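Local coordinates for periplasmic binding protein/LacI transcriptional regulator (Burkholderia graminis C4D1M, PDB 5HQJ), which binds D-arabinose and probably serves as the periplasmic sugar-binding component of an ABC transporter, at residues 32-37 against 86-91; 97-102 against 117-122; 111-116 against 123-128; 270-275 against 294-299. One frame throughout, in Å; residues are numbered along the deposited sequence. Where two conformers were deposited one is given.

Contact 1: residues 32-37 against 86-91; sequences AVIPKV and DGIAIS. With 64K (alpha-D-arabinopyranose), chain B.
Ala32, Val33 and Ile34 pair in parallel with Ile88, Ala89 and Ile90, the two short strands diverging by only 15° with their axes 4.7 Å apart. Four backbone hydrogen bonds join them. Ala32 gives its N-H to Gly87 O and accepts from Ala89 N on its own O; two residues on, Ile34 N donates to Ala89 O at 2.8 Å, and Ser91 N reaches Ile34 O at 3.0 Å. CA-H...O contacts lie beside these bonds, as from Val33 CA to Ala89 O at 3.3 Å.

Apolar contacts on the face of Ala32, Ile34, Ile88 and Ile90 centre on Ile34. Its CG1 branch is turned beside its own backbone N (chi1 -53°), which sends CD1 back along the strand to Ile88 CG2, 3.9 Å away, while Ile34 CB meets Ile90 CG1, also at 3.9 Å. Helix 71-82 covers this face through Ile76 and Leu80; on the face of Val33 and Ala89, Val33 packs on Ala49 of helix 42-56. Strands 30-34 and 87-90 are neighbours in the parallel sheet of one lobe of a periplasmic binding protein fold, and their C-terminal ends open into the sugar pocket.

At that end Lys36 CG packs beside Ser91 OG at 3.5 Å. With its outer torsions all near 180°, the lysine stretches out to place NZ by arabinose O1, a weak hydrogen bond of 3.2 Å. The same NZ is bonded to Asn164 OD1. Ser91 OG is hydrogen-bonded to Asp116 OD2, a carboxylate oxygen that itself binds the sugar.

Contact 2: residues 97-102 against 117-122; sequences SVESVM and SDSPKS
The first helical turn at Glu99 lies against a type I beta turn, Ser119 to Ser122, with the CA atoms of Glu99 and Ser122 only 4.0 Å apart. Ser119 O, at the start of the turn, accepts from both Ser122 N and Ser122 OG, the hydroxyl standing 2.7 Å away in the carbonyl plane. With chi1 at 58° the Ser122 hydroxyl sits between its own N and carbonyl carbon, where it can reach back to Ser119 O and also faces Met102. Met102, a selenomethionine, bends at its third torsion (67°) and lays its end across Ser122: SE is 3.6 Å from Ser122 CB, and CE is 3.4 Å from Ser122 OG. Helix 99-106 follows strand 87-90 and leads into strand 111-115, the helical link of a beta-alpha-beta crossover; here its N-terminal turn packs on the loop leaving the second of those strands. Beside Met102, Val98 CG1 meets Ser119 OG at 3.8 Å, the hydroxyl being hydrogen-bonded to Pro95 O. Nearer the surface, Glu99 and Lys121 run side by side in the same direction. Their contact is between the carboxylate and the base of the lysine chain, Glu99 OE2 lying 3.4 Å from Lys121 CB, while the rest of the lysine turns off from the helix.

Contact 3: residues 111-116 against 123-128; sequences KVLTYD and GRSMYI. With 64K (alpha-D-arabinopyranose), chain B.
Neighbouring parallel strands in the sheet of one lobe meet here, and the first delivers Asp116 to the arabinose pocket. Thr114 pairs with Tyr127 and Tyr115 with Ile128. Backbone bonds run from Ser125 N to Val112 O (2.8 Å, nearly straight at 178°), from Thr114 N to Met126 O, from Ile128 N to Thr114 O, and from Asp116 N to Ile128 O. On one face Leu113 CB sits against Met126 CG at 3.9 Å, and Leu113 CD1 touches Ile128 CD1. On the other, Thr114 OG1 lies in the plane of the Tyr127 ring, at its edge, 3.7 Å from CD1. Arg124 CG comes within 3.7 Å of the same Thr114 OG1, the two side chains crossing at about a right angle; Asp118 ties both together, bonding Thr114 OG1 through OD1 and forming a salt bridge to Arg124 through OD2. Tyr127 reaches along the strand to the backbone of Asp116, though its hydroxyl is hydrogen-bonded to Thr130 O. Asp116 swings its carboxylate anti to the backbone N (chi1 175°) and grips the sugar with both oxygens: arabinose O2 donates to Asp116 OD1 and arabinose O1 to Asp116 OD2, each at 2.6 Å.

Contact 4: residues 270-275 against 294-299; sequences VTMGSL and IDTGVT
Thr296 holds its methyl CG2 beside its own backbone N and its OG1 between that N and the carbonyl carbon (chi1 47°), an arrangement that presents both branches to helix 269-284. Leu275 answers with CG turned beside the backbone N (chi1 -70°) and an extended second torsion, which brings Leu275 CD1 to 3.9 Å from Thr296 CG2. The same Leu275 CD1 touches Ile294 CG2 at 4.1 Å, the leucine and isoleucine meeting obliquely. One helical turn earlier, Thr271 CG2 packs 4.1 Å from Thr296 CG2, while the Thr271 hydroxyl is hydrogen-bonded to Lys311 O. Met272, a selenomethionine, crosses Thr296 at about a right angle with CG 3.7 Å from Thr296 OG1; the Met272 side chain also packs on Asp116 and Gln267 of the pocket. After the short edge strand 294-295 the backbone bends in an Asx turn, Asp295 OD1 accepting from Gly297 N at 2.9 Å, before the chain continues to strand 299-301 of the other sheet. Across helix and segment the contact is van der Waals packing, mostly of methyl groups, which implies that at this interface, beside the passage between the two sheets, the fit rests on shape rather than on directional bonds.

Overall arrangement
Contacts 1 and 3 lie in one parallel sheet, their centres 9 Å apart, with strands 87-90 and 111-115 adjacent; contact 4 reaches its edge at strand 294-295, next to 127-129, its centre 13 Å from that of contact 3. Contact 2 sits on the helix 99-106 side, about 9 Å between centres from contact 3, and the segments of contacts 2 and 3 alternate along the chain. Contact 1 closes before these open, and contact 4 comes last. Contacts 1 and 3 both touch the arabinose, whereas contact 4 stands where the chain passes to the second sheet, consistent with the two-lobed, sugar-enclosing architecture of this family.

Contact 1: residues 32-37 against 86-91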
loop_
_atom_site.group_PDB
_atom_site.type_symbol
_atom_site.label_atom_id
_atom_site.label_comp_id
_atom_site.label_asym_id
_atom_site.label_seq_id
_atom_site.Cartn_x
_atom_site.Cartn_y
_atom_site.Cartn_z
ATOM N N ALA A 32 -17.807 -3.505 -7.950
ATOM C CA ALA A 32 -16.548 -3.562 -8.643
ATOM C C ALA A 32 -15.439 -3.064 -7.713
ATOM O O ALA A 32 -15.627 -2.067 -7.012
ATOM C CB ALA A 32 -16.605 -2.735 -9.920
ATOM N N VAL A 33 -14.311 -3.774 -7.703
ATOM C CA VAL A 33 -13.153 -3.374 -6.917
ATOM C C VAL A 33 -11.935 -3.227 -7.810
ATOM O O VAL A 33 -11.651 -4.102 -8.642
ATOM C CB VAL A 33 -12.876 -4.379 -5.793
ATOM C CG1 VAL A 33 -11.776 -3.856 -4.902
ATOM C CG2 VAL A 33 -14.116 -4.613 -4.963
ATOM N N ILE A 34 -11.229 -2.113 -7.636
ATOM C CA ILE A 34 -10.155 -1.685 -8.536
ATOM C C ILE A 34 -8.864 -1.542 -7.773
ATOM O O ILE A 34 -8.784 -0.688 -6.863
ATOM C CB ILE A 34 -10.479 -0.297 -9.200
ATOM C CG1 ILE A 34 -11.852 -0.342 -9.872
ATOM C CG2 ILE A 34 -9.370 0.131 -10.198
ATOM C CD1 ILE A 34 -12.392 1.011 -10.303
ATOM N N PRO A 35 -7.854 -2.356 -8.108
ATOM C CA PRO A 35 -6.537 -2.111 -7.522
ATOM C C PRO A 35 -5.800 -0.995 -8.247
ATOM O O PRO A 35 -6.323 -0.475 -9.239
ATOM C CB PRO A 35 -5.826 -3.454 -7.725
ATOM C CG PRO A 35 -6.368 -3.921 -9.035
ATOM C CD PRO A 35 -7.834 -3.578 -8.952
ATOM N N LYS A 36 -4.600 -0.671 -7.789
ATOM C CA LYS A 36 -3.786 0.319 -8.500
ATOM C C LYS A 36 -3.367 -0.264 -9.850
ATOM O O LYS A 36 -3.185 0.471 -10.819
ATOM C CB LYS A 36 -2.554 0.724 -7.683
ATOM C CG LYS A 36 -2.838 1.741 -6.530
ATOM C CD LYS A 36 -1.536 2.148 -5.815
ATOM C CE LYS A 36 -1.775 3.079 -4.618
ATOM N NZ LYS A 36 -0.492 3.620 -4.091
ATOM N N VAL A 37 -3.207 -1.589 -9.877
ATOM C CA VAL A 37 -2.770 -2.340 -11.061
ATOM C C VAL A 37 -2.614 -3.787 -10.630
ATOM O O VAL A 37 -2.664 -4.074 -9.443
ATOM C CB VAL A 37 -1.411 -1.877 -11.637
ATOM C CG1 VAL A 37 -1.556 -0.882 -12.824
ATOM C CG2 VAL A 37 -0.467 -1.361 -10.524
ATOM N N ASP A 86 -23.608 -0.899 -9.024
ATOM C CA ASP A 86 -24.166 -0.319 -7.821
ATOM C C ASP A 86 -23.103 0.265 -6.894
ATOM O O ASP A 86 -23.381 1.217 -6.154
ATOM C CB ASP A 86 -24.995 -1.384 -7.100
ATOM C CG ASP A 86 -26.123 -1.907 -7.967
ATOM O OD1 ASP A 86 -26.034 -3.052 -8.445
ATOM O OD2 ASP A 86 -27.088 -1.146 -8.202
ATOM N N GLY A 87 -21.895 -0.296 -6.952
ATOM C CA GLY A 87 -20.828 0.099 -6.053
ATOM C C GLY A 87 -19.446 -0.036 -6.648
ATOM O O GLY A 87 -19.170 -0.959 -7.408
ATOM N N ILE A 88 -18.575 0.899 -6.282
ATOM C CA ILE A 88 -17.189 0.924 -6.716
ATOM C C ILE A 88 -16.268 1.191 -5.531
ATOM O O ILE A 88 -16.413 2.204 -4.831
ATOM C CB ILE A 88 -16.928 2.014 -7.761
ATOM C CG1 ILE A 88 -17.855 1.842 -8.963
ATOM C CG2 ILE A 88 -15.453 2.002 -8.168
ATOM C CD1 ILE A 88 -17.805 3.001 -9.942
ATOM N N ALA A 89 -15.308 0.300 -5.336
ATOM C CA ALA A 89 -14.220 0.519 -4.391
ATOM C C ALA A 89 -12.927 0.591 -5.183
ATOM O O ALA A 89 -12.663 -0.256 -6.057
ATOM C CB ALA A 89 -14.153 -0.594 -3.348
ATOM N N ILE A 90 -12.127 1.610 -4.884
ATOM C CA ILE A 90 -10.913 1.845 -5.632
ATOM C C ILE A 90 -9.741 2.224 -4.727
ATOM O O ILE A 90 -9.873 2.985 -3.768
ATOM C CB ILE A 90 -11.149 2.943 -6.711
ATOM C CG1 ILE A 90 -9.865 3.180 -7.514
ATOM C CG2 ILE A 90 -11.690 4.243 -6.079
ATOM C CD1 ILE A 90 -9.993 4.184 -8.660
ATOM N N SER A 91 -8.590 1.641 -5.032
ATOM C CA SER A 91 -7.298 2.144 -4.572
ATOM C C SER A 91 -6.691 3.070 -5.647
ATOM O O SER A 91 -6.433 2.633 -6.780
ATOM C CB SER A 91 -6.358 0.974 -4.286
ATOM O OG SER A 91 -5.105 1.447 -3.864
HETATM O O2 64K B . -0.249 0.011 0.281
HETATM C C2 64K B . 0.629 -0.084 -0.892
HETATM C C3 64K B . 1.462 -1.314 -0.727
HETATM O O3 64K B . 2.459 -1.060 0.236
HETATM C C4 64K B . 2.197 -1.684 -2.011
HETATM O O4 64K B . 3.221 -0.728 -2.340
HETATM C C5 64K B . 1.255 -1.725 -3.127
HETATM O O5 64K B . 0.690 -0.403 -3.311
HETATM C C1 64K B . -0.202 -0.175 -2.141
HETATM O O1 64K B . -0.855 1.022 -2.321
#

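Contact 2: residues 97-102 against 117-122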
loop_
_atom_site.group_PDB
_atom_site.type_symbol
_atom_site.label_atom_id
_atom_site.label_comp_id
_atom_site.label_asym_id
_atom_site.label_seq_id
_atom_site.Cartn_x
_atom_site.Cartn_y
_atom_site.Cartn_z
ATOM N N SER A 97 -6.361 13.078 -10.264
ATOM C CA SER A 97 -6.787 12.551 -11.552
ATOM C C SER A 97 -8.245 12.075 -11.588
ATOM O O SER A 97 -8.945 12.196 -12.589
ATOM C CB SER A 97 -5.878 11.375 -11.950
ATOM O OG SER A 97 -4.544 11.797 -12.156
ATOM N N VAL A 98 -8.687 11.492 -10.488
ATOM C CA VAL A 98 -9.904 10.701 -10.499
ATOM C C VAL A 98 -11.087 11.411 -9.798
ATOM O O VAL A 98 -12.208 10.894 -9.759
ATOM C CB VAL A 98 -9.599 9.331 -9.845
ATOM C CG1 VAL A 98 -9.428 9.466 -8.336
ATOM C CG2 VAL A 98 -10.630 8.308 -10.242
ATOM N N GLU A 99 -10.845 12.620 -9.286
ATOM C CA GLU A 99 -11.874 13.330 -8.523
ATOM C C GLU A 99 -13.149 13.560 -9.335
ATOM O O GLU A 99 -14.257 13.398 -8.825
ATOM C CB GLU A 99 -11.358 14.687 -8.022
ATOM C CG GLU A 99 -10.125 14.607 -7.141
ATOM C CD GLU A 99 -9.737 15.945 -6.564
ATOM O OE1 GLU A 99 -10.418 16.939 -6.885
ATOM O OE2 GLU A 99 -8.749 16.009 -5.808
ATOM N N SER A 100 -12.996 13.952 -10.598
ATOM C CA SER A 100 -14.137 14.373 -11.394
ATOM C C SER A 100 -15.094 13.230 -11.753
ATOM O O SER A 100 -16.310 13.366 -11.616
ATOM C CB SER A 100 -13.638 15.062 -12.672
ATOM O OG SER A 100 -12.236 15.284 -12.594
ATOM N N VAL A 101 -14.557 12.111 -12.222
ATOM C CA VAL A 101 -15.407 10.997 -12.635
ATOM C C VAL A 101 -16.035 10.295 -11.422
ATOM O O VAL A 101 -17.127 9.737 -11.512
ATOM C CB VAL A 101 -14.616 9.982 -13.491
ATOM C CG1 VAL A 101 -13.520 9.287 -12.663
ATOM C CG2 VAL A 101 -15.553 8.958 -14.127
HETATM N N MSE A 102 -15.367 10.345 -10.280
HETATM C CA MSE A 102 -15.926 9.719 -9.080
HETATM C C MSE A 102 -17.140 10.480 -8.564
HETATM O O MSE A 102 -18.081 9.882 -8.044
HETATM C CB MSE A 102 -14.859 9.600 -7.988
HETATM C CG MSE A 102 -13.837 8.516 -8.326
HETATM SE SE MSE A 102 -12.387 8.297 -7.061
HETATM C CE MSE A 102 -13.460 7.639 -5.559
ATOM N N SER A 117 -5.275 3.322 -0.768
ATOM C CA SER A 117 -4.760 4.630 -1.190
ATOM C C SER A 117 -5.921 5.560 -1.562
ATOM O O SER A 117 -6.677 5.351 -2.521
ATOM C CB SER A 117 -3.775 4.519 -2.358
ATOM O OG SER A 117 -2.860 5.637 -2.312
ATOM N N ASP A 118 -6.054 6.600 -0.748
ATOM C CA ASP A 118 -7.206 7.502 -0.804
ATOM C C ASP A 118 -7.122 8.586 -1.890
ATOM O O ASP A 118 -6.037 8.898 -2.392
ATOM C CB ASP A 118 -7.381 8.183 0.565
ATOM C CG ASP A 118 -8.775 8.760 0.762
ATOM O OD1 ASP A 118 -9.647 8.529 -0.087
ATOM O OD2 ASP A 118 -9.002 9.449 1.784
ATOM N N SER A 119 -8.300 9.077 -2.281
ATOM C CA SER A 119 -8.471 10.357 -2.989
ATOM C C SER A 119 -9.468 11.218 -2.202
ATOM O O SER A 119 -10.674 11.129 -2.421
ATOM C CB SER A 119 -8.978 10.162 -4.425
ATOM O OG SER A 119 -9.307 11.416 -5.023
ATOM N N PRO A 120 -8.971 12.030 -1.256
ATOM C CA PRO A 120 -9.843 12.694 -0.273
ATOM C C PRO A 120 -10.879 13.680 -0.821
ATOM O O PRO A 120 -11.858 13.929 -0.116
ATOM C CB PRO A 120 -8.850 13.438 0.628
ATOM C CG PRO A 120 -7.549 13.430 -0.098
ATOM C CD PRO A 120 -7.552 12.186 -0.911
ATOM N N LYS A 121 -10.690 14.208 -2.027
ATOM C CA LYS A 121 -11.602 15.214 -2.565
ATOM C C LYS A 121 -12.526 14.678 -3.670
ATOM O O LYS A 121 -13.216 15.447 -4.342
ATOM C CB LYS A 121 -10.796 16.402 -3.096
ATOM C CG LYS A 121 -9.943 17.093 -2.038
ATOM C CD LYS A 121 -10.810 17.819 -1.027
ATOM C CE LYS A 121 -9.995 18.786 -0.178
ATOM N NZ LYS A 121 -9.199 18.090 0.869
ATOM N N SER A 122 -12.545 13.362 -3.846
ATOM C CA SER A 122 -13.409 12.706 -4.835
ATOM C C SER A 122 -14.884 12.611 -4.425
ATOM O O SER A 122 -15.750 12.261 -5.240
ATOM C CB SER A 122 -12.895 11.296 -5.106
ATOM O OG SER A 122 -12.850 10.544 -3.900
#

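Contact 3: residues 111-116 against 123-128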
loop_
_atom_site.group_PDB
_atom_site.type_symbol
_atom_site.label_atom_id
_atom_site.label_comp_id
_atom_site.label_asym_id
_atom_site.label_seq_id
_atom_site.Cartn_x
_atom_site.Cartn_y
_atom_site.Cartn_z
ATOM N N LYS A 111 -22.518 4.038 -5.288
ATOM C CA LYS A 111 -21.808 4.233 -4.028
ATOM C C LYS A 111 -20.333 4.059 -4.282
ATOM O O LYS A 111 -19.928 3.121 -4.976
ATOM C CB LYS A 111 -22.279 3.251 -2.971
ATOM C CG LYS A 111 -23.774 3.180 -2.835
ATOM C CD LYS A 111 -24.349 4.525 -2.421
ATOM C CE LYS A 111 -25.858 4.513 -2.433
ATOM N NZ LYS A 111 -26.397 5.856 -2.764
ATOM N N VAL A 112 -19.537 4.973 -3.739
ATOM C CA VAL A 112 -18.123 4.989 -4.037
ATOM C C VAL A 112 -17.334 5.133 -2.748
ATOM O O VAL A 112 -17.624 5.999 -1.931
ATOM C CB VAL A 112 -17.771 6.129 -5.009
ATOM C CG1 VAL A 112 -16.283 6.164 -5.273
ATOM C CG2 VAL A 112 -18.538 5.953 -6.325
ATOM N N LEU A 113 -16.331 4.282 -2.589
ATOM C CA LEU A 113 -15.399 4.437 -1.500
ATOM C C LEU A 113 -13.994 4.077 -1.947
ATOM O O LEU A 113 -13.783 3.478 -3.022
ATOM C CB LEU A 113 -15.828 3.578 -0.304
ATOM C CG LEU A 113 -15.836 2.042 -0.408
ATOM C CD1 LEU A 113 -14.437 1.431 -0.255
ATOM C CD2 LEU A 113 -16.776 1.423 0.648
ATOM N N THR A 114 -13.024 4.457 -1.127
ATOM C CA THR A 114 -11.632 4.107 -1.401
ATOM C C THR A 114 -11.086 3.153 -0.362
ATOM O O THR A 114 -11.649 3.047 0.736
ATOM C CB THR A 114 -10.761 5.361 -1.464
ATOM O OG1 THR A 114 -10.894 6.114 -0.248
ATOM C CG2 THR A 114 -11.201 6.212 -2.638
ATOM N N TYR A 115 -10.015 2.450 -0.742
ATOM C CA TYR A 115 -9.288 1.544 0.170
ATOM C C TYR A 115 -7.809 1.623 -0.207
ATOM O O TYR A 115 -7.471 1.939 -1.352
ATOM C CB TYR A 115 -9.849 0.094 0.112
ATOM C CG TYR A 115 -9.461 -0.645 -1.133
ATOM C CD1 TYR A 115 -10.129 -0.396 -2.332
ATOM C CD2 TYR A 115 -8.394 -1.523 -1.148
ATOM C CE1 TYR A 115 -9.757 -1.017 -3.498
ATOM C CE2 TYR A 115 -8.003 -2.158 -2.325
ATOM C CZ TYR A 115 -8.700 -1.892 -3.495
ATOM O OH TYR A 115 -8.343 -2.482 -4.675
ATOM N N ASP A 116 -6.948 1.411 0.790
ATOM C CA ASP A 116 -5.497 1.353 0.632
ATOM C C ASP A 116 -4.843 2.695 0.331
ATOM O O ASP A 116 -3.943 3.108 1.057
ATOM C CB ASP A 116 -5.138 0.335 -0.468
ATOM C CG ASP A 116 -3.675 0.319 -0.768
ATOM O OD1 ASP A 116 -2.862 0.172 0.176
ATOM O OD2 ASP A 116 -3.355 0.493 -1.945
ATOM N N GLY A 123 -15.165 12.909 -3.163
ATOM C CA GLY A 123 -16.516 12.786 -2.644
ATOM C C GLY A 123 -16.836 11.375 -2.208
ATOM O O GLY A 123 -17.985 11.044 -1.905
ATOM N N ARG A 124 -15.813 10.529 -2.183
ATOM C CA ARG A 124 -15.998 9.139 -1.765
ATOM C C ARG A 124 -16.586 9.127 -0.356
ATOM O O ARG A 124 -16.346 10.044 0.429
ATOM C CB ARG A 124 -14.675 8.364 -1.837
ATOM C CG ARG A 124 -13.750 8.482 -0.630
ATOM C CD ARG A 124 -13.197 9.892 -0.373
ATOM N NE ARG A 124 -12.248 9.828 0.735
ATOM C CZ ARG A 124 -12.577 9.859 2.027
ATOM N NH1 ARG A 124 -13.848 9.992 2.410
ATOM N NH2 ARG A 124 -11.627 9.760 2.949
ATOM N N SER A 125 -17.372 8.100 -0.066
ATOM C CA SER A 125 -18.093 7.997 1.202
ATOM C C SER A 125 -17.135 7.843 2.366
ATOM O O SER A 125 -17.363 8.348 3.458
ATOM C CB SER A 125 -19.066 6.812 1.177
ATOM O OG SER A 125 -18.401 5.558 1.046
HETATM N N MSE A 126 -16.056 7.120 2.122
HETATM C CA MSE A 126 -15.172 6.727 3.192
HETATM C C MSE A 126 -13.912 6.081 2.634
HETATM O O MSE A 126 -13.894 5.635 1.485
HETATM C CB MSE A 126 -15.877 5.762 4.145
HETATM C CG MSE A 126 -16.228 4.449 3.518
HETATM SE SE MSE A 126 -17.274 3.263 4.675
HETATM C CE MSE A 126 -15.810 2.531 5.746
ATOM N N TYR A 127 -12.878 6.070 3.474
ATOM C CA TYR A 127 -11.597 5.418 3.231
ATOM C C TYR A 127 -11.356 4.280 4.202
ATOM O O TYR A 127 -11.472 4.449 5.430
ATOM C CB TYR A 127 -10.466 6.451 3.337
ATOM C CG TYR A 127 -9.066 5.853 3.475
ATOM C CD1 TYR A 127 -8.395 5.347 2.381
ATOM C CD2 TYR A 127 -8.418 5.817 4.703
ATOM C CE1 TYR A 127 -7.131 4.810 2.519
ATOM C CE2 TYR A 127 -7.168 5.275 4.840
ATOM C CZ TYR A 127 -6.518 4.779 3.736
ATOM O OH TYR A 127 -5.252 4.247 3.862
ATOM N N ILE A 128 -11.023 3.132 3.642
ATOM C CA ILE A 128 -10.623 1.982 4.402
ATOM C C ILE A 128 -9.150 1.674 4.165
ATOM O O ILE A 128 -8.760 1.250 3.075
ATOM C CB ILE A 128 -11.453 0.750 4.006
ATOM C CG1 ILE A 128 -12.945 1.060 4.189
ATOM C CG2 ILE A 128 -11.014 -0.497 4.776
ATOM C CD1 ILE A 128 -13.851 0.025 3.546
HETATM O O2 64K B . -0.249 0.011 0.281
HETATM C C2 64K B . 0.629 -0.084 -0.892
HETATM C C3 64K B . 1.462 -1.314 -0.727
HETATM O O3 64K B . 2.459 -1.060 0.236
HETATM C C4 64K B . 2.197 -1.684 -2.011
HETATM O O4 64K B . 3.221 -0.728 -2.340
HETATM C C5 64K B . 1.255 -1.725 -3.127
HETATM O O5 64K B . 0.690 -0.403 -3.311
HETATM C C1 64K B . -0.202 -0.175 -2.141
HETATM O O1 64K B . -0.855 1.022 -2.321
#

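Contact 4: residues 270-275 against 294-299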
loop_
_atom_site.group_PDB
_atom_site.type_symbol
_atom_site.label_atom_id
_atom_site.label_comp_id
_atom_site.label_asym_id
_atom_site.label_seq_id
_atom_site.Cartn_x
_atom_site.Cartn_y
_atom_site.Cartn_z
ATOM N N VAL A 270 -6.394 -8.073 3.057
ATOM C CA VAL A 270 -7.536 -8.975 2.979
ATOM C C VAL A 270 -8.731 -8.289 3.632
ATOM O O VAL A 270 -9.822 -8.261 3.075
ATOM C CB VAL A 270 -7.261 -10.340 3.680
ATOM C CG1 VAL A 270 -8.436 -11.245 3.477
ATOM C CG2 VAL A 270 -6.062 -10.975 3.108
ATOM N N THR A 271 -8.521 -7.791 4.854
ATOM C CA THR A 271 -9.520 -7.096 5.618
ATOM C C THR A 271 -10.011 -5.847 4.853
ATOM O O THR A 271 -11.209 -5.549 4.848
ATOM C CB THR A 271 -8.968 -6.734 7.054
ATOM O OG1 THR A 271 -8.786 -7.926 7.835
ATOM C CG2 THR A 271 -9.906 -5.808 7.778
HETATM N N MSE A 272 -9.108 -5.096 4.228
HETATM C CA MSE A 272 -9.535 -3.974 3.387
HETATM C C MSE A 272 -10.538 -4.396 2.308
HETATM O O MSE A 272 -11.560 -3.743 2.117
HETATM C CB MSE A 272 -8.340 -3.285 2.708
HETATM C CG MSE A 272 -7.399 -2.506 3.625
HETATM SE SE MSE A 272 -5.996 -1.829 2.486
HETATM C CE MSE A 272 -4.522 -1.968 3.736
ATOM N N GLY A 273 -10.243 -5.465 1.582
ATOM C CA GLY A 273 -11.120 -5.888 0.492
ATOM C C GLY A 273 -12.448 -6.377 1.017
ATOM O O GLY A 273 -13.528 -6.112 0.460
ATOM N N SER A 274 -12.396 -7.102 2.130
ATOM C CA SER A 274 -13.609 -7.573 2.750
ATOM C C SER A 274 -14.522 -6.423 3.210
ATOM O O SER A 274 -15.725 -6.370 2.908
ATOM C CB SER A 274 -13.229 -8.452 3.948
ATOM O OG SER A 274 -14.353 -9.139 4.383
ATOM N N LEU A 275 -13.938 -5.503 3.971
ATOM C CA LEU A 275 -14.672 -4.315 4.422
ATOM C C LEU A 275 -15.150 -3.469 3.266
ATOM O O LEU A 275 -16.256 -2.938 3.306
ATOM C CB LEU A 275 -13.797 -3.463 5.335
ATOM C CG LEU A 275 -13.516 -4.088 6.699
ATOM C CD1 LEU A 275 -12.513 -3.212 7.377
ATOM C CD2 LEU A 275 -14.795 -4.289 7.582
ATOM N N ILE A 294 -12.010 3.957 8.183
ATOM C CA ILE A 294 -11.612 2.821 9.005
ATOM C C ILE A 294 -10.108 2.643 8.892
ATOM O O ILE A 294 -9.563 2.543 7.801
ATOM C CB ILE A 294 -12.338 1.501 8.594
ATOM C CG1 ILE A 294 -13.835 1.581 8.877
ATOM C CG2 ILE A 294 -11.736 0.281 9.351
ATOM C CD1 ILE A 294 -14.606 0.351 8.373
ATOM N N ASP A 295 -9.458 2.650 10.048
ATOM C CA ASP A 295 -8.059 2.356 10.192
ATOM C C ASP A 295 -7.887 0.849 10.342
ATOM O O ASP A 295 -8.107 0.298 11.410
ATOM C CB ASP A 295 -7.482 3.082 11.412
ATOM C CG ASP A 295 -5.998 2.828 11.608
ATOM O OD1 ASP A 295 -5.426 1.951 10.946
ATOM O OD2 ASP A 295 -5.397 3.523 12.454
ATOM N N THR A 296 -7.469 0.182 9.281
ATOM C CA THR A 296 -7.358 -1.273 9.322
ATOM C C THR A 296 -6.090 -1.773 10.062
ATOM O O THR A 296 -5.976 -2.979 10.351
ATOM C CB THR A 296 -7.426 -1.891 7.884
ATOM O OG1 THR A 296 -6.566 -1.187 6.980
ATOM C CG2 THR A 296 -8.860 -1.831 7.357
ATOM N N GLY A 297 -5.159 -0.863 10.379
ATOM C CA GLY A 297 -4.050 -1.175 11.245
ATOM C C GLY A 297 -2.904 -1.852 10.527
ATOM O O GLY A 297 -3.030 -2.285 9.372
ATOM N N VAL A 298 -1.778 -1.985 11.219
ATOM C CA VAL A 298 -0.546 -2.483 10.610
ATOM C C VAL A 298 0.286 -3.154 11.709
ATOM O O VAL A 298 0.367 -2.614 12.813
ATOM C CB VAL A 298 0.244 -1.322 9.916
ATOM C CG1 VAL A 298 0.852 -0.348 10.938
ATOM C CG2 VAL A 298 1.345 -1.848 8.997
ATOM N N THR A 299 0.848 -4.336 11.409
ATOM C CA THR A 299 1.564 -5.168 12.364
ATOM C C THR A 299 3.073 -5.023 12.079
ATOM O O THR A 299 3.503 -5.180 10.933
ATOM C CB THR A 299 1.160 -6.665 12.286
ATOM O OG1 THR A 299 -0.263 -6.807 12.398
ATOM C CG2 THR A 299 1.838 -7.459 13.397
#